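Local coordinates for uncharacterized protein GEBA250068378 (Sulfurospirillum deleyianum, PDB 3NKG) that is of unknown function but carries the DUF5625 domain, a two-sheet beta sandwich consistent with its grouping among galactose-binding-like domains, at residues Q37-H41 with V54-L58; Y63-D67 with D134-I138; V97-T103 with A117-T123. All coordinates share one frame; numbering follows the deposited sequence. Where two conformers were deposited one is given.

Contact 1. Residues Q37-H41 with V54-L58; sequences QFAVH and VWKFL
Phe38 holds CG anti to its own carbonyl carbon (chi1 -65°), whereas Phe57 sets CG anti to the backbone N (chi1 -174°), and these two settings send the rings toward each other from strand and helix. The two side chains cross at about a right angle and meet through one ring corner each, Phe38 CE2 lying 4.1 Å from Phe57 CE1. The closer partner of Phe38 is Leu58, whose CD2 methyl sits 3.6 Å from Phe38 CE1 and also reaches the neighbouring CD1 and CZ. One methyl therefore serves a whole flank of the ring, while the two side chains run past each other in opposite directions.

Val54 works with both branches. Its CG1 packs 4.0 Å from Phe38 CB, at the root of the aromatic side chain, and its CG2 lies 3.9 Å from Val40 CG2, further along the chain where the strand has given way to loop. The helical bond from Leu58 N to Val54 O, 2.9 Å, keeps these two side chains one turn apart, and the helical spacing brings Phe57 onto the same side, so that Val54, Phe57 and Leu58 all meet Phe38. The cluster extends beyond the two segments: Met158 also touches Phe38, and Tyr131 touches Val40. Backbone atoms nearby are bound too: His41 N to Asp50 OD2 and Leu58 O to Arg133 NH2. This is apolar helix-on-strand packing, in which one side of helix 49-58 rests against the end of strand 30-38 in the beta sandwich.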
# COMPACT_ATOMS: atom_id res chain seq x y z
N GLN A 37 3.63 -2.96 -0.63
CA GLN A 37 5.08 -3.03 -0.72
C GLN A 37 5.50 -3.30 -2.15
O GLN A 37 5.06 -4.29 -2.76
CB GLN A 37 5.62 -4.17 0.15
CG GLN A 37 5.30 -4.04 1.63
CD GLN A 37 5.92 -5.16 2.45
OE1 GLN A 37 5.49 -6.32 2.37
NE2 GLN A 37 6.95 -4.83 3.21
N PHE A 38 6.36 -2.42 -2.67
CA PHE A 38 6.84 -2.48 -4.06
C PHE A 38 8.23 -3.10 -4.16
O PHE A 38 9.15 -2.66 -3.47
CB PHE A 38 6.90 -1.06 -4.63
CG PHE A 38 5.57 -0.41 -4.74
CD1 PHE A 38 4.87 -0.04 -3.59
CD2 PHE A 38 4.99 -0.22 -5.99
CE1 PHE A 38 3.64 0.54 -3.69
CE2 PHE A 38 3.77 0.37 -6.10
CZ PHE A 38 3.08 0.75 -4.97
N ALA A 39 8.38 -4.11 -5.01
CA ALA A 39 9.72 -4.64 -5.32
C ALA A 39 10.52 -3.68 -6.19
O ALA A 39 9.97 -2.95 -7.01
CB ALA A 39 9.62 -5.98 -5.99
N VAL A 40 11.84 -3.68 -6.00
CA VAL A 40 12.73 -2.75 -6.67
C VAL A 40 14.01 -3.50 -7.03
O VAL A 40 14.40 -4.42 -6.30
CB VAL A 40 13.05 -1.55 -5.74
CG1 VAL A 40 14.04 -0.63 -6.39
CG2 VAL A 40 11.76 -0.78 -5.39
N HIS A 41 14.63 -3.16 -8.15
CA HIS A 41 15.91 -3.78 -8.50
C HIS A 41 17.01 -3.38 -7.52
O HIS A 41 17.10 -2.23 -7.11
CB HIS A 41 16.32 -3.43 -9.93
CG HIS A 41 15.42 -4.01 -10.98
ND1 HIS A 41 15.01 -5.33 -10.96
CD2 HIS A 41 14.88 -3.46 -12.09
CE1 HIS A 41 14.24 -5.56 -12.01
NE2 HIS A 41 14.14 -4.44 -12.71
N VAL A 54 10.55 4.20 -8.67
CA VAL A 54 9.54 3.78 -7.71
C VAL A 54 9.29 4.88 -6.69
O VAL A 54 8.14 5.13 -6.33
CB VAL A 54 9.87 2.45 -7.02
CG1 VAL A 54 8.90 2.20 -5.88
CG2 VAL A 54 9.81 1.30 -8.03
N TRP A 55 10.35 5.52 -6.22
CA TRP A 55 10.20 6.70 -5.39
C TRP A 55 9.32 7.75 -6.08
O TRP A 55 8.40 8.31 -5.50
CB TRP A 55 11.57 7.31 -5.13
CG TRP A 55 11.61 8.12 -3.92
CD1 TRP A 55 10.55 8.57 -3.19
CD2 TRP A 55 12.79 8.59 -3.26
NE1 TRP A 55 11.00 9.30 -2.11
CE2 TRP A 55 12.37 9.32 -2.13
CE3 TRP A 55 14.16 8.47 -3.53
CZ2 TRP A 55 13.27 9.93 -1.26
CZ3 TRP A 55 15.05 9.06 -2.66
CH2 TRP A 55 14.61 9.79 -1.55
N LYS A 56 9.60 8.02 -7.34
CA LYS A 56 8.81 9.00 -8.09
C LYS A 56 7.31 8.67 -8.05
O LYS A 56 6.46 9.54 -7.77
CB LYS A 56 9.30 9.07 -9.54
CG LYS A 56 8.39 9.91 -10.44
CD LYS A 56 8.98 9.99 -11.86
CE LYS A 56 7.92 10.18 -12.92
NZ LYS A 56 8.56 10.14 -14.28
N PHE A 57 6.99 7.40 -8.32
CA PHE A 57 5.60 6.90 -8.31
C PHE A 57 4.95 7.04 -6.91
O PHE A 57 3.80 7.46 -6.79
CB PHE A 57 5.60 5.41 -8.74
CG PHE A 57 4.23 4.82 -8.90
CD1 PHE A 57 3.59 4.19 -7.84
CD2 PHE A 57 3.56 4.90 -10.12
CE1 PHE A 57 2.30 3.64 -7.99
CE2 PHE A 57 2.28 4.36 -10.28
CZ PHE A 57 1.64 3.72 -9.21
N LEU A 58 5.67 6.63 -5.86
CA LEU A 58 5.15 6.72 -4.48
C LEU A 58 4.92 8.16 -3.99
O LEU A 58 3.94 8.43 -3.28
CB LEU A 58 6.12 6.01 -3.50
CG LEU A 58 6.17 4.48 -3.61
CD1 LEU A 58 7.22 3.86 -2.67
CD2 LEU A 58 4.78 3.92 -3.33

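Contact 2. Residues Y63-D67 with D134-I138; sequences YDPRD and DITTI
Pro65 and Thr136 pass with their CA atoms 4.5 Å apart, and the loop 63-67 is joined to the strand by a weak, bent backbone hydrogen bond from Thr137 N to Pro65 O (3.3 Å, 126°). The proline ring is pressed onto the strand between two polar side chains. Its CB touches Thr137 OG1 at 3.3 Å, and its CD lies 3.8 Å from Asp134 OD2. Thr137 keeps OG1 beside its backbone N (chi1 -57°), where the oxygen meets the proline while hydrogen-bonding His33 ND1 of the adjacent strand 30-38. Arg66 runs alongside Thr137 in the same direction, its CG packing near that hydroxyl.

Within the loop, Asp64 OD1 accepts from Arg66 N at 2.9 Å, the donor sitting above the carboxylate plane. Arg66 is modelled in two conformers; in the one described here its guanidinium also grips this carboxylate side-on, with NE and with NH2, the latter 2.9 Å from Asp64 OD2, so this salt bridge may not be held all the time.

Water fills in where direct bonds are few. One molecule donates to Tyr63 O at 2.9 Å and weakly to Asp134 O; another lies 2.6 Å from Arg66 O and close to Thr137 O. The pieces are recognisable: an Asx turn at Asp64 shapes the loop, and the strand it leans on carries a classic beta bulge, with Ile135 and Thr136 both facing Leu34.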
# COMPACT_ATOMS: atom_id res chain seq x y z
N TYR A 63 1.94 10.35 5.35
CA TYR A 63 0.70 10.45 6.12
C TYR A 63 0.60 9.29 7.11
O TYR A 63 0.89 8.15 6.76
CB TYR A 63 -0.50 10.47 5.16
CG TYR A 63 -0.47 11.64 4.21
CD1 TYR A 63 0.24 11.57 3.01
CD2 TYR A 63 -1.16 12.81 4.50
CE1 TYR A 63 0.29 12.64 2.15
CE2 TYR A 63 -1.13 13.92 3.63
CZ TYR A 63 -0.39 13.82 2.46
OH TYR A 63 -0.36 14.87 1.57
N ASP A 64 0.20 9.57 8.35
CA ASP A 64 0.03 8.54 9.37
C ASP A 64 -1.18 7.67 9.02
O ASP A 64 -2.28 8.18 8.91
CB ASP A 64 -0.17 9.20 10.73
CG ASP A 64 -0.08 8.23 11.89
OD1 ASP A 64 -0.39 7.01 11.72
OD2 ASP A 64 0.30 8.72 12.98
N PRO A 65 -0.98 6.35 8.84
CA PRO A 65 -2.13 5.51 8.46
C PRO A 65 -3.20 5.42 9.56
O PRO A 65 -4.34 5.08 9.28
CB PRO A 65 -1.50 4.12 8.22
CG PRO A 65 -0.20 4.14 9.00
CD PRO A 65 0.28 5.58 8.93
N ARG A 66 -2.83 5.74 10.80
CA ARG A 66 -3.78 5.63 11.90
C ARG A 66 -4.90 6.68 11.81
O ARG A 66 -6.05 6.38 12.12
CB ARG A 66 -3.06 5.73 13.26
CG ARG A 66 -1.97 4.68 13.45
CD ARG A 66 -1.15 4.90 14.71
NE ARG A 66 -0.48 6.20 14.73
CZ ARG A 66 0.29 6.62 15.73
NH1 ARG A 66 0.50 5.84 16.78
NH2 ARG A 66 0.87 7.81 15.67
N ASP A 67 -4.57 7.89 11.38
CA ASP A 67 -5.58 8.95 11.35
C ASP A 67 -5.51 9.83 10.13
O ASP A 67 -6.28 10.78 10.00
CB ASP A 67 -5.48 9.81 12.61
CG ASP A 67 -4.09 10.33 12.84
OD1 ASP A 67 -3.28 10.31 11.89
OD2 ASP A 67 -3.80 10.77 13.98
N ASP A 134 1.51 3.38 2.65
CA ASP A 134 0.63 3.08 3.78
C ASP A 134 -0.81 3.38 3.36
O ASP A 134 -1.11 4.47 2.87
CB ASP A 134 1.04 3.92 4.99
CG ASP A 134 2.34 3.40 5.67
OD1 ASP A 134 2.78 2.29 5.33
OD2 ASP A 134 2.91 4.10 6.55
N ILE A 135 -1.71 2.40 3.51
CA ILE A 135 -3.11 2.58 3.14
C ILE A 135 -3.95 2.99 4.36
O ILE A 135 -4.56 4.07 4.38
CB ILE A 135 -3.74 1.29 2.57
CG1 ILE A 135 -3.00 0.78 1.34
CG2 ILE A 135 -5.19 1.52 2.21
CD1 ILE A 135 -3.26 -0.71 1.06
N THR A 136 -3.99 2.12 5.36
CA THR A 136 -4.77 2.41 6.56
C THR A 136 -4.31 1.52 7.73
O THR A 136 -3.50 0.60 7.56
CB THR A 136 -6.31 2.26 6.30
OG1 THR A 136 -7.06 2.82 7.38
CG2 THR A 136 -6.70 0.78 6.12
N THR A 137 -4.81 1.84 8.92
CA THR A 137 -4.62 1.01 10.11
C THR A 137 -6.00 0.66 10.63
O THR A 137 -6.86 1.53 10.76
CB THR A 137 -3.86 1.80 11.18
OG1 THR A 137 -2.61 2.26 10.65
CG2 THR A 137 -3.59 0.92 12.42
N ILE A 138 -6.23 -0.62 10.93
CA ILE A 138 -7.55 -1.09 11.32
C ILE A 138 -7.47 -2.01 12.55
O ILE A 138 -6.58 -2.88 12.65
CB ILE A 138 -8.23 -1.84 10.15
CG1 ILE A 138 -9.63 -2.32 10.55
CG2 ILE A 138 -7.41 -3.04 9.75
CD1 ILE A 138 -10.33 -3.12 9.44
O HOH W 1 -1.16 6.76 5.27
O HOH W 2 3.50 6.85 7.27
O HOH W 3 -6.88 4.26 10.79

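Contact 3. Residues V97-T103 with A117-T123; sequences VVPIKIT and ADNLYMT
Val98 O is gripped twice by Thr123: the hydroxyl OG1 donates at 2.7 Å, in the carbonyl plane on a lone pair, while the backbone N comes at 3.1 Å from 56° above that plane. Thr123 puts OG1 between its backbone N and carbonyl carbon, the crowded position (chi1 77°), and this turns the hydroxyl onto the neighbouring strand. Further along, the antiparallel ladder has straighter bonds, such as Tyr121 N to Ile100 O at 2.8 Å.

Ile102 extends CD1 to Tyr121 CE1 at 3.7 Å, across neighbouring pairs on one face. On the other, Pro99 CB rests 4.0 Å from SE of Met122, a selenomethionine. Asp118 OD1 takes a 2.9 Å bond from Thr103 OG1, met from above the carboxylate plane, and lies 3.2 Å from Lys101 CE, although Lys101 NZ stays beyond salt-bridge range. With a valine in place of Thr103, Asp118 OD1 would probably lose its hydroxyl mate and the carboxylate would be freer to turn.

Strand 98-107 is flanked by this hairpin partner and by strand 143-151, while Tyr121 and Thr123 face strand 132-140 of the opposing sheet.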
# COMPACT_ATOMS: atom_id res chain seq x y z
N VAL A 97 -1.69 8.79 -7.30
CA VAL A 97 -2.78 8.31 -6.46
C VAL A 97 -3.18 6.96 -6.98
O VAL A 97 -3.40 6.81 -8.17
CB VAL A 97 -3.99 9.25 -6.46
CG1 VAL A 97 -5.19 8.55 -5.81
CG2 VAL A 97 -3.66 10.57 -5.74
N VAL A 98 -3.28 5.97 -6.10
CA VAL A 98 -3.70 4.62 -6.51
C VAL A 98 -4.96 4.19 -5.74
O VAL A 98 -4.90 3.90 -4.55
CB VAL A 98 -2.57 3.59 -6.29
CG1 VAL A 98 -3.04 2.16 -6.66
CG2 VAL A 98 -1.33 3.99 -7.11
N PRO A 99 -6.11 4.17 -6.43
CA PRO A 99 -7.38 3.78 -5.81
C PRO A 99 -7.40 2.30 -5.59
O PRO A 99 -7.19 1.55 -6.54
CB PRO A 99 -8.44 4.13 -6.87
CG PRO A 99 -7.72 4.99 -7.90
CD PRO A 99 -6.27 4.60 -7.84
N ILE A 100 -7.64 1.89 -4.36
CA ILE A 100 -7.66 0.49 -3.96
C ILE A 100 -8.96 0.30 -3.19
O ILE A 100 -9.26 1.06 -2.26
CB ILE A 100 -6.54 0.19 -2.98
CG1 ILE A 100 -5.17 0.41 -3.64
CG2 ILE A 100 -6.65 -1.25 -2.45
CD1 ILE A 100 -4.83 -0.63 -4.66
N LYS A 101 -9.73 -0.71 -3.57
CA LYS A 101 -10.94 -1.01 -2.83
C LYS A 101 -10.70 -2.25 -1.98
O LYS A 101 -10.36 -3.33 -2.49
CB LYS A 101 -12.12 -1.22 -3.78
CG LYS A 101 -13.46 -1.40 -3.08
CD LYS A 101 -14.58 -1.45 -4.12
CE LYS A 101 -15.70 -2.36 -3.68
NZ LYS A 101 -16.82 -2.37 -4.67
N ILE A 102 -10.89 -2.08 -0.68
CA ILE A 102 -10.77 -3.19 0.26
C ILE A 102 -12.11 -3.57 0.85
O ILE A 102 -12.80 -2.74 1.46
CB ILE A 102 -9.79 -2.86 1.40
CG1 ILE A 102 -8.40 -2.57 0.84
CG2 ILE A 102 -9.70 -4.02 2.41
CD1 ILE A 102 -7.46 -1.99 1.86
N THR A 103 -12.47 -4.83 0.68
CA THR A 103 -13.68 -5.40 1.27
C THR A 103 -13.32 -6.48 2.27
O THR A 103 -12.53 -7.36 1.96
CB THR A 103 -14.59 -5.99 0.17
OG1 THR A 103 -14.81 -5.00 -0.83
CG2 THR A 103 -15.92 -6.41 0.75
N ALA A 117 -16.47 -4.31 6.42
CA ALA A 117 -15.92 -3.09 5.81
C ALA A 117 -15.92 -3.20 4.29
O ALA A 117 -15.64 -4.26 3.75
CB ALA A 117 -14.49 -2.81 6.32
N ASP A 118 -16.24 -2.09 3.62
CA ASP A 118 -16.12 -2.01 2.16
C ASP A 118 -15.70 -0.57 1.85
O ASP A 118 -16.53 0.35 1.92
CB ASP A 118 -17.47 -2.34 1.51
CG ASP A 118 -17.39 -2.42 -0.01
OD1 ASP A 118 -16.27 -2.53 -0.56
OD2 ASP A 118 -18.47 -2.40 -0.66
N ASN A 119 -14.41 -0.37 1.59
CA ASN A 119 -13.84 0.97 1.53
C ASN A 119 -12.97 1.20 0.29
O ASN A 119 -12.15 0.36 -0.07
CB ASN A 119 -13.00 1.22 2.79
CG ASN A 119 -13.85 1.33 4.06
OD1 ASN A 119 -14.49 2.36 4.31
ND2 ASN A 119 -13.87 0.28 4.84
N LEU A 120 -13.15 2.35 -0.35
CA LEU A 120 -12.31 2.75 -1.45
C LEU A 120 -11.29 3.74 -0.89
O LEU A 120 -11.68 4.77 -0.35
CB LEU A 120 -13.15 3.42 -2.54
CG LEU A 120 -12.36 4.09 -3.68
CD1 LEU A 120 -11.58 3.01 -4.47
CD2 LEU A 120 -13.30 4.88 -4.58
N TYR A 121 -9.99 3.39 -0.96
CA TYR A 121 -8.93 4.28 -0.51
C TYR A 121 -8.25 4.91 -1.70
O TYR A 121 -7.78 4.20 -2.59
CB TYR A 121 -7.87 3.52 0.30
CG TYR A 121 -8.44 2.90 1.55
CD1 TYR A 121 -8.94 1.59 1.53
CD2 TYR A 121 -8.52 3.63 2.73
CE1 TYR A 121 -9.50 1.02 2.67
CE2 TYR A 121 -9.08 3.05 3.89
CZ TYR A 121 -9.55 1.75 3.85
OH TYR A 121 -10.10 1.18 4.97
N MSE A 122 -8.21 6.24 -1.72
CA MSE A 122 -7.41 6.98 -2.67
C MSE A 122 -5.97 7.08 -2.13
O MSE A 122 -5.53 8.13 -1.63
CB MSE A 122 -8.03 8.37 -2.89
CG MSE A 122 -9.51 8.28 -3.26
SE MSE A 122 -9.85 7.31 -4.96
CE MSE A 122 -9.02 8.59 -6.04
N THR A 123 -5.24 5.99 -2.22
CA THR A 123 -3.94 5.93 -1.55
C THR A 123 -2.94 6.92 -2.18
O THR A 123 -3.02 7.25 -3.40
CB THR A 123 -3.36 4.52 -1.58
OG1 THR A 123 -2.83 4.24 -2.87
CG2 THR A 123 -4.46 3.49 -1.24

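Overall arrangement
Contacts 2 and 3, with centres about 12 Å apart, meet across the sandwich: Ile135 CG2 packs 3.6 Å from Tyr121 CG, joining strand 132-140 of one sheet to strand 113-123 of the other. Contact 1 lies about 19 Å from each of the other two, centre to centre. It touches contact 3 where Phe57 CZ comes 3.7 Å from Val98 CG2, and shares a sheet with contact 2, since strands 30-38 and 132-140 are neighbours. No active site is known. Glycerol, probably from the crystallisation liquor, is bound about 3 Å from the Tyr121 side chain, and a glycerol also lies about 6 Å from that of Thr136, near the junction of contacts 2 and 3.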